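Local coordinates for protein LacI family transcription regulator (PDB 4O5A) that probably binds operator DNA as a LacI-type transcription regulator and responds to a small-molecule effector, at residues 102-107 with 129-134; 175-180 with 330-335; 180-185 with 298-303. One frame throughout, in Å; residues are numbered along the deposited sequence.

Interaction 1 of 3, residues 102-107 with 129-134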
loop_
_atom_site.group_PDB
_atom_site.type_symbol
_atom_site.label_atom_id
_atom_site.label_comp_id
_atom_site.label_asym_id
_atom_site.label_seq_id
_atom_site.Cartn_x
_atom_site.Cartn_y
_atom_site.Cartn_z
ATOM N N ARG A 102 1.942 4.879 24.948
ATOM C CA ARG A 102 1.230 5.779 25.858
ATOM C C ARG A 102 -0.276 5.536 25.800
ATOM O O ARG A 102 -1.055 6.377 26.258
ATOM C CB ARG A 102 1.463 7.243 25.459
ATOM C CG ARG A 102 2.910 7.665 25.274
ATOM C CD ARG A 102 3.501 8.172 26.569
ATOM N NE ARG A 102 2.702 9.241 27.173
ATOM C CZ ARG A 102 2.975 10.544 27.091
ATOM N NH1 ARG A 102 4.040 10.969 26.429
ATOM N NH2 ARG A 102 2.184 11.429 27.690
ATOM N N ASP A 103 -0.676 4.412 25.210
ATOM C CA ASP A 103 -2.096 4.055 25.094
ATOM C C ASP A 103 -2.917 5.122 24.352
ATOM O O ASP A 103 -4.054 5.441 24.704
ATOM C CB ASP A 103 -2.676 3.710 26.457
ATOM C CG ASP A 103 -2.042 2.461 27.039
ATOM O OD1 ASP A 103 -2.189 1.380 26.422
ATOM O OD2 ASP A 103 -1.374 2.562 28.087
ATOM N N TYR A 104 -2.311 5.671 23.312
ATOM C CA TYR A 104 -2.968 6.640 22.462
ATOM C C TYR A 104 -3.499 5.914 21.237
ATOM O O TYR A 104 -3.000 4.841 20.886
ATOM C CB TYR A 104 -1.961 7.715 22.033
ATOM C CG TYR A 104 -2.100 8.996 22.819
ATOM C CD1 TYR A 104 -1.804 9.040 24.166
ATOM C CD2 TYR A 104 -2.546 10.161 22.208
ATOM C CE1 TYR A 104 -1.940 10.210 24.894
ATOM C CE2 TYR A 104 -2.682 11.339 22.927
ATOM C CZ TYR A 104 -2.380 11.353 24.264
ATOM O OH TYR A 104 -2.515 12.506 24.998
ATOM N N SER A 105 -4.501 6.507 20.589
ATOM C CA SER A 105 -5.087 5.959 19.360
ATOM C C SER A 105 -5.016 7.004 18.262
ATOM O O SER A 105 -4.889 8.196 18.534
ATOM C CB SER A 105 -6.569 5.610 19.560
ATOM O OG SER A 105 -6.779 4.690 20.604
ATOM N N LEU A 106 -5.133 6.556 17.017
ATOM C CA LEU A 106 -5.227 7.470 15.889
ATOM C C LEU A 106 -6.697 7.561 15.480
ATOM O O LEU A 106 -7.351 6.528 15.264
ATOM C CB LEU A 106 -4.425 6.904 14.722
ATOM C CG LEU A 106 -4.118 7.795 13.522
ATOM C CD1 LEU A 106 -3.099 8.864 13.911
ATOM C CD2 LEU A 106 -3.596 6.950 12.351
ATOM N N LEU A 107 -7.217 8.778 15.364
ATOM C CA LEU A 107 -8.594 8.962 14.925
ATOM C C LEU A 107 -8.554 9.368 13.452
ATOM O O LEU A 107 -7.992 10.409 13.107
ATOM C CB LEU A 107 -9.290 10.037 15.761
ATOM C CG LEU A 107 -10.806 10.128 15.558
ATOM C CD1 LEU A 107 -11.509 8.919 16.163
ATOM C CD2 LEU A 107 -11.361 11.418 16.139
ATOM N N ASN A 129 -11.875 17.185 20.210
ATOM C CA ASN A 129 -12.100 15.750 20.105
ATOM C C ASN A 129 -10.823 14.935 19.965
ATOM O O ASN A 129 -10.851 13.704 20.061
ATOM C CB ASN A 129 -13.050 15.438 18.949
ATOM C CG ASN A 129 -13.682 14.073 19.079
ATOM O OD1 ASN A 129 -14.176 13.711 20.148
ATOM N ND2 ASN A 129 -13.648 13.294 18.002
ATOM N N VAL A 130 -9.707 15.620 19.719
ATOM C CA VAL A 130 -8.389 14.970 19.674
ATOM C C VAL A 130 -7.385 15.851 20.411
ATOM O O VAL A 130 -7.679 17.016 20.703
ATOM C CB VAL A 130 -7.909 14.715 18.234
ATOM C CG1 VAL A 130 -8.846 13.757 17.503
ATOM C CG2 VAL A 130 -7.783 16.024 17.479
ATOM N N ASP A 131 -6.219 15.292 20.722
ATOM C CA ASP A 131 -5.220 16.001 21.513
ATOM C C ASP A 131 -4.207 16.744 20.639
ATOM O O ASP A 131 -3.543 17.675 21.104
ATOM C CB ASP A 131 -4.483 15.021 22.419
ATOM C CG ASP A 131 -5.341 14.527 23.569
ATOM O OD1 ASP A 131 -6.435 15.097 23.794
ATOM O OD2 ASP A 131 -4.910 13.569 24.255
ATOM N N ALA A 132 -4.113 16.321 19.385
ATOM C CA ALA A 132 -3.187 16.892 18.407
ATOM C C ALA A 132 -3.587 16.452 17.017
ATOM O O ALA A 132 -4.237 15.412 16.854
ATOM C CB ALA A 132 -1.746 16.466 18.707
ATOM N N LEU A 133 -3.183 17.236 16.018
ATOM C CA LEU A 133 -3.506 16.958 14.618
ATOM C C LEU A 133 -2.228 16.731 13.829
ATOM O O LEU A 133 -1.236 17.427 14.028
ATOM C CB LEU A 133 -4.225 18.153 13.997
ATOM C CG LEU A 133 -5.500 18.619 14.682
ATOM C CD1 LEU A 133 -6.027 19.863 14.013
ATOM C CD2 LEU A 133 -6.504 17.502 14.571
ATOM N N LEU A 134 -2.264 15.766 12.925
ATOM C CA LEU A 134 -1.139 15.489 12.057
ATOM C C LEU A 134 -1.493 16.035 10.677
ATOM O O LEU A 134 -2.548 15.698 10.131
ATOM C CB LEU A 134 -0.917 13.970 11.999
ATOM C CG LEU A 134 0.181 13.450 11.082
ATOM C CD1 LEU A 134 1.521 14.013 11.514
ATOM C CD2 LEU A 134 0.204 11.932 11.109
#

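Interaction 2 of 3, residues 175-180 with 330-335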
loop_
_atom_site.group_PDB
_atom_site.type_symbol
_atom_site.label_atom_id
_atom_site.label_comp_id
_atom_site.label_asym_id
_atom_site.label_seq_id
_atom_site.Cartn_x
_atom_site.Cartn_y
_atom_site.Cartn_z
ATOM N N ASP A 175 14.104 16.950 0.344
ATOM C CA ASP A 175 14.104 16.536 -1.058
ATOM C C ASP A 175 15.314 17.055 -1.842
ATOM O O ASP A 175 15.774 16.389 -2.759
ATOM C CB ASP A 175 12.807 16.945 -1.759
ATOM C CG ASP A 175 11.623 16.074 -1.354
ATOM O OD1 ASP A 175 11.845 15.005 -0.746
ATOM O OD2 ASP A 175 10.470 16.459 -1.645
ATOM N N ALA A 176 15.811 18.240 -1.513
ATOM C CA ALA A 176 16.987 18.770 -2.213
ATOM C C ALA A 176 18.213 17.888 -1.982
ATOM O O ALA A 176 18.977 17.621 -2.915
ATOM C CB ALA A 176 17.268 20.200 -1.795
ATOM N N ALA A 177 18.403 17.444 -0.741
ATOM C CA ALA A 177 19.484 16.506 -0.414
ATOM C C ALA A 177 19.351 15.211 -1.202
ATOM O O ALA A 177 20.302 14.746 -1.835
ATOM C CB ALA A 177 19.516 16.206 1.091
ATOM N N ALA A 178 18.170 14.604 -1.135
ATOM C CA ALA A 178 17.905 13.376 -1.876
ATOM C C ALA A 178 18.170 13.546 -3.378
ATOM O O ALA A 178 18.705 12.641 -4.030
ATOM C CB ALA A 178 16.475 12.929 -1.631
ATOM N N SER A 179 17.785 14.696 -3.924
ATOM C CA SER A 179 18.003 14.983 -5.340
ATOM C C SER A 179 19.489 14.905 -5.663
ATOM O O SER A 179 19.885 14.284 -6.653
ATOM C CB SER A 179 17.482 16.374 -5.712
ATOM O OG SER A 179 16.081 16.477 -5.504
ATOM N N GLY A 180 20.304 15.523 -4.815
ATOM C CA GLY A 180 21.749 15.489 -4.975
ATOM C C GLY A 180 22.314 14.085 -4.928
ATOM O O GLY A 180 23.176 13.727 -5.731
ATOM N N PRO A 330 14.360 11.102 9.643
ATOM C CA PRO A 330 15.504 10.177 9.660
ATOM C C PRO A 330 16.167 10.098 8.291
ATOM O O PRO A 330 15.489 10.305 7.279
ATOM C CB PRO A 330 14.861 8.833 10.007
ATOM C CG PRO A 330 13.636 9.200 10.782
ATOM C CD PRO A 330 13.130 10.465 10.154
ATOM N N PRO A 331 17.479 9.816 8.252
ATOM C CA PRO A 331 18.151 9.883 6.950
ATOM C C PRO A 331 17.586 8.886 5.953
ATOM O O PRO A 331 17.189 7.774 6.322
ATOM C CB PRO A 331 19.613 9.546 7.279
ATOM C CG PRO A 331 19.574 8.867 8.621
ATOM C CD PRO A 331 18.409 9.479 9.346
ATOM N N TYR A 332 17.507 9.315 4.699
ATOM C CA TYR A 332 17.119 8.446 3.600
ATOM C C TYR A 332 18.359 7.663 3.167
ATOM O O TYR A 332 19.465 7.944 3.612
ATOM C CB TYR A 332 16.624 9.294 2.429
ATOM C CG TYR A 332 17.684 10.239 1.917
ATOM C CD1 TYR A 332 18.631 9.830 0.992
ATOM C CD2 TYR A 332 17.757 11.542 2.387
ATOM C CE1 TYR A 332 19.620 10.691 0.544
ATOM C CE2 TYR A 332 18.732 12.403 1.943
ATOM C CZ TYR A 332 19.659 11.978 1.015
ATOM O OH TYR A 332 20.636 12.841 0.575
ATOM N N GLU A 333 18.187 6.715 2.251
ATOM C CA GLU A 333 19.315 5.913 1.786
ATOM C C GLU A 333 19.095 5.593 0.312
ATOM O O GLU A 333 17.993 5.217 -0.073
ATOM C CB GLU A 333 19.377 4.618 2.604
ATOM C CG GLU A 333 20.404 3.573 2.166
ATOM C CD GLU A 333 20.185 2.232 2.875
ATOM O OE1 GLU A 333 19.231 2.135 3.683
ATOM O OE2 GLU A 333 20.950 1.275 2.620
ATOM N N LEU A 334 20.124 5.747 -0.515
ATOM C CA LEU A 334 19.990 5.294 -1.899
ATOM C C LEU A 334 20.384 3.829 -1.911
ATOM O O LEU A 334 21.547 3.489 -1.633
ATOM C CB LEU A 334 20.924 6.078 -2.828
ATOM C CG LEU A 334 20.825 5.681 -4.308
ATOM C CD1 LEU A 334 19.428 5.953 -4.852
ATOM C CD2 LEU A 334 21.874 6.421 -5.119
ATOM N N ILE A 335 19.423 2.958 -2.184
ATOM C CA ILE A 335 19.698 1.535 -2.276
ATOM C C ILE A 335 20.030 1.182 -3.712
ATOM O O ILE A 335 19.157 1.167 -4.574
ATOM C CB ILE A 335 18.498 0.712 -1.810
ATOM C CG1 ILE A 335 18.125 1.125 -0.384
ATOM C CG2 ILE A 335 18.814 -0.778 -1.895
ATOM C CD1 ILE A 335 16.884 0.446 0.139
#

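Interaction 3 of 3, residues 180-185 with 298-303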
loop_
_atom_site.group_PDB
_atom_site.type_symbol
_atom_site.label_atom_id
_atom_site.label_comp_id
_atom_site.label_asym_id
_atom_site.label_seq_id
_atom_site.Cartn_x
_atom_site.Cartn_y
_atom_site.Cartn_z
ATOM N N GLY A 180 20.304 15.523 -4.815
ATOM C CA GLY A 180 21.749 15.489 -4.975
ATOM C C GLY A 180 22.314 14.085 -4.928
ATOM O O GLY A 180 23.176 13.727 -5.731
ATOM N N THR A 181 21.822 13.275 -3.997
ATOM C CA THR A 181 22.332 11.920 -3.852
ATOM C C THR A 181 22.068 11.112 -5.130
ATOM O O THR A 181 22.947 10.383 -5.600
ATOM C CB THR A 181 21.704 11.214 -2.635
ATOM O OG1 THR A 181 22.082 11.917 -1.439
ATOM C CG2 THR A 181 22.202 9.786 -2.543
HETATM N N MSE A 182 20.870 11.254 -5.691
HETATM C CA MSE A 182 20.501 10.526 -6.907
HETATM C C MSE A 182 21.295 11.023 -8.109
HETATM O O MSE A 182 21.805 10.232 -8.903
HETATM C CB MSE A 182 19.010 10.653 -7.168
HETATM C CG MSE A 182 18.181 9.820 -6.211
HETATM SE SE MSE A 182 16.306 9.947 -6.677
HETATM C CE MSE A 182 15.963 11.709 -6.007
ATOM N N ILE A 183 21.413 12.334 -8.236
ATOM C CA ILE A 183 22.105 12.890 -9.392
ATOM C C ILE A 183 23.592 12.571 -9.328
ATOM O O ILE A 183 24.204 12.259 -10.348
ATOM C CB ILE A 183 21.867 14.409 -9.509
ATOM C CG1 ILE A 183 20.377 14.675 -9.727
ATOM C CG2 ILE A 183 22.693 15.013 -10.636
ATOM C CD1 ILE A 183 19.988 16.110 -9.457
ATOM N N ARG A 184 24.189 12.638 -8.143
ATOM C CA ARG A 184 25.612 12.312 -8.043
ATOM C C ARG A 184 25.882 10.848 -8.411
ATOM O O ARG A 184 26.915 10.542 -8.982
ATOM C CB ARG A 184 26.166 12.631 -6.647
ATOM C CG ARG A 184 26.265 14.116 -6.340
ATOM C CD ARG A 184 27.089 14.355 -5.068
ATOM N NE ARG A 184 26.402 13.798 -3.901
ATOM C CZ ARG A 184 25.449 14.433 -3.225
ATOM N NH1 ARG A 184 25.093 15.661 -3.589
ATOM N NH2 ARG A 184 24.856 13.848 -2.183
ATOM N N HIS A 185 24.946 9.957 -8.075
ATOM C CA HIS A 185 25.042 8.533 -8.412
ATOM C C HIS A 185 25.061 8.388 -9.940
ATOM O O HIS A 185 25.869 7.636 -10.492
ATOM C CB HIS A 185 23.853 7.778 -7.795
ATOM C CG HIS A 185 23.785 6.315 -8.130
ATOM N ND1 HIS A 185 24.687 5.390 -7.640
ATOM C CD2 HIS A 185 22.883 5.613 -8.855
ATOM C CE1 HIS A 185 24.358 4.186 -8.078
ATOM N NE2 HIS A 185 23.264 4.290 -8.809
ATOM N N THR A 298 16.962 0.425 -8.581
ATOM C CA THR A 298 17.665 1.299 -7.641
ATOM C C THR A 298 16.681 2.336 -7.101
ATOM O O THR A 298 15.912 2.927 -7.865
ATOM C CB THR A 298 18.800 2.007 -8.367
ATOM O OG1 THR A 298 19.820 1.049 -8.674
ATOM C CG2 THR A 298 19.380 3.121 -7.509
ATOM N N ALA A 299 16.677 2.558 -5.786
ATOM C CA ALA A 299 15.627 3.380 -5.192
ATOM C C ALA A 299 16.166 4.304 -4.110
ATOM O O ALA A 299 17.047 3.924 -3.357
ATOM C CB ALA A 299 14.568 2.508 -4.581
ATOM N N LEU A 300 15.580 5.491 -4.035
ATOM C CA LEU A 300 15.833 6.409 -2.929
ATOM C C LEU A 300 14.809 6.013 -1.880
ATOM O O LEU A 300 13.599 6.158 -2.090
ATOM C CB LEU A 300 15.634 7.847 -3.414
ATOM C CG LEU A 300 16.161 8.997 -2.556
ATOM C CD1 LEU A 300 15.399 9.072 -1.250
ATOM C CD2 LEU A 300 17.664 8.843 -2.309
ATOM N N SER A 301 15.287 5.461 -0.770
ATOM C CA SER A 301 14.404 4.882 0.229
ATOM C C SER A 301 14.283 5.830 1.415
ATOM O O SER A 301 15.287 6.213 1.993
ATOM C CB SER A 301 14.985 3.550 0.710
ATOM O OG SER A 301 14.213 3.011 1.777
ATOM N N ARG A 302 13.056 6.213 1.758
ATOM C CA ARG A 302 12.816 7.019 2.960
ATOM C C ARG A 302 12.471 6.080 4.100
ATOM O O ARG A 302 11.820 5.053 3.898
ATOM C CB ARG A 302 11.665 8.010 2.747
ATOM C CG ARG A 302 12.091 9.377 2.229
ATOM C CD ARG A 302 10.890 10.314 2.022
ATOM N NE ARG A 302 10.158 10.599 3.258
ATOM C CZ ARG A 302 8.864 10.346 3.434
ATOM N NH1 ARG A 302 8.156 9.809 2.450
ATOM N NH2 ARG A 302 8.279 10.633 4.591
ATOM N N ASN A 303 12.912 6.422 5.301
ATOM C CA ASN A 303 12.621 5.595 6.453
ATOM C C ASN A 303 11.267 6.014 7.017
ATOM O O ASN A 303 11.198 6.740 8.010
ATOM C CB ASN A 303 13.719 5.747 7.507
ATOM C CG ASN A 303 13.599 4.735 8.630
ATOM O OD1 ASN A 303 12.559 4.082 8.801
ATOM N ND2 ASN A 303 14.662 4.612 9.421
#

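Interaction 1 of 3, residues 102-107 with 129-134
Leu107 and Val130 form the close-packed part of this contact. The methyl CD2 of Leu107 rests 3.7 Å from CG1 of Val130, and its CB comes within 4.1 Å of the same methyl. CG of Leu107 is anti to its backbone N (chi1 -169°), which carries the branched end across to Val130. Both residues are buried, and Trp124 of helix 116-127 packs on Leu107, so aliphatic side chains suit the place. At the partly exposed margin of this packing ND2 of Asn129 sits 3.5 Å from Leu107 CD2, the two side chains crossing nearly at right angles. Residues 105-107 open strand 105-111 and residues 132-134 open strand 132-135, with helix 116-127 between them: a beta-alpha-beta crossover of the N-terminal lobe. Strand 70-76 lies between the two strands in the parallel sheet, which leaves side chains to bridge them. Along the outer edge of strand 105-111, Leu106 and Leu107 pair with an antiparallel strand of the second subunit, carrying the sheet on across the dimer interface. The other end is polar and looser: Tyr104 is buried but Asp131 is partly exposed. The hydroxyl end of the ring, with CE2 and CZ, meets OD2 of Asp131; Tyr104 OH gives it a weak hydrogen bond of 2.7 Å, ring and carboxylate planes 63° apart. The carboxylate has firmer partners before strand 70-76, Thr68 OG1 at OD1 and Arg69 N at OD2.

Interaction 2 of 3, residues 175-180 with 330-335
Where helix 175-188 begins in the C-terminal lobe, its first turns lie against Tyr332, the residue just ahead of the edge strand 333-335. The phenol ring is laid against the helix backbone. CA of Ala178 stands 4.1 Å from the ring centroid and 28° off the ring normal, a CH-pi contact over one face, and CB of Ala178 also lies over the centre of that face, 4.2 Å above the plane. Ala177 meets the hydroxyl end instead: its CB is 4.0 Å from CE2 and 3.6 Å from OH of Tyr332. Alanine suits both positions, since a lone methyl lets the flat ring come close to the helix. Tyr332 CG sits between its backbone N and carbonyl carbon (chi1 60°), which turns the ring from the chain toward the helix. The hydroxyl is held by a hydrogen bond with OG1 of Thr181, one turn further along, so the apolar face and the polar end of Tyr332 are both used by a single helix. On the side of the helix turned from Tyr332, Ser179 OG donates to Asp175 O at 2.8 Å from above the carbonyl plane, while Ser179 N reaches the same oxygen from the opposite face. This satisfies a buried hydroxyl beside Phe213 and Trp284. Both segments follow strands of the N-terminal sheet, 170-172 and 327-328, where the chain passes from one lobe to the other, two of the three crossovers between lobes that mark the type I periplasmic-binding-protein fold.

Interaction 3 of 3, residues 180-185 with 298-303
The imidazole of His185 approaches Thr298 obliquely, with NE2 4.3 Å from the methyl CG2. The phenyl ring of Phe189, just past the end of the helix, meets the imidazole in an edge-to-face pair, and NE2 itself is hydrogen-bonded with OG1 of Thr340. A second flat group, the guanidinium of Arg184, folds back along the helix so that Gly180 O lies 3.4 Å above the centre of one of its faces; glycine leaves room for it there. About one turn before His185, Met182, present as selenomethionine, crosses Leu300 at about a right angle. Its SE is 3.9 Å from Leu300 CB, and its CG is 4.1 Å from Leu300 CD2. An extended chi2 (-176°) carries SE out to Leu300 CB while CG stays by CD2; the chain then bends at chi3. Ile282 and Trp284 of strand 280-284 also touch Met182, setting it in the layer between helix 175-188 and the mixed sheet. Helix on sheet in this way is the build of an alpha/beta lobe, and flexible or branched apolar side chains fit the uneven surface between the two. Thr298 serves both sides: its methyl faces the histidine, while OG1 is hydrogen-bonded with Arg337 N and Thr340 OG1. No hydrogen bond joins the two segments, so the contact is held by apolar packing, with His185 NE2 and Thr298 OG1 bonded to residues beyond strand 333-335.

Interactions 2 and 3 are one continuous helix-on-sheet surface of the C-terminal lobe. Their centres are 5 Å apart, they share Gly180, and strands 298-301 and 333-335 are antiparallel neighbours, joined by Ser301 N and Glu333 O at 2.8 Å. Leu334 CD1 also packs against Ala299 O, 3.5 Å away, where the two strands run side by side. Interaction 1 belongs to the N-terminal lobe, at the dimer interface; its centre is about 30 Å from that of interaction 2 and 33 Å from that of interaction 3. In this family an effector would be expected to bind in the cleft between the lobes, but none of the three contacts contains a ligand.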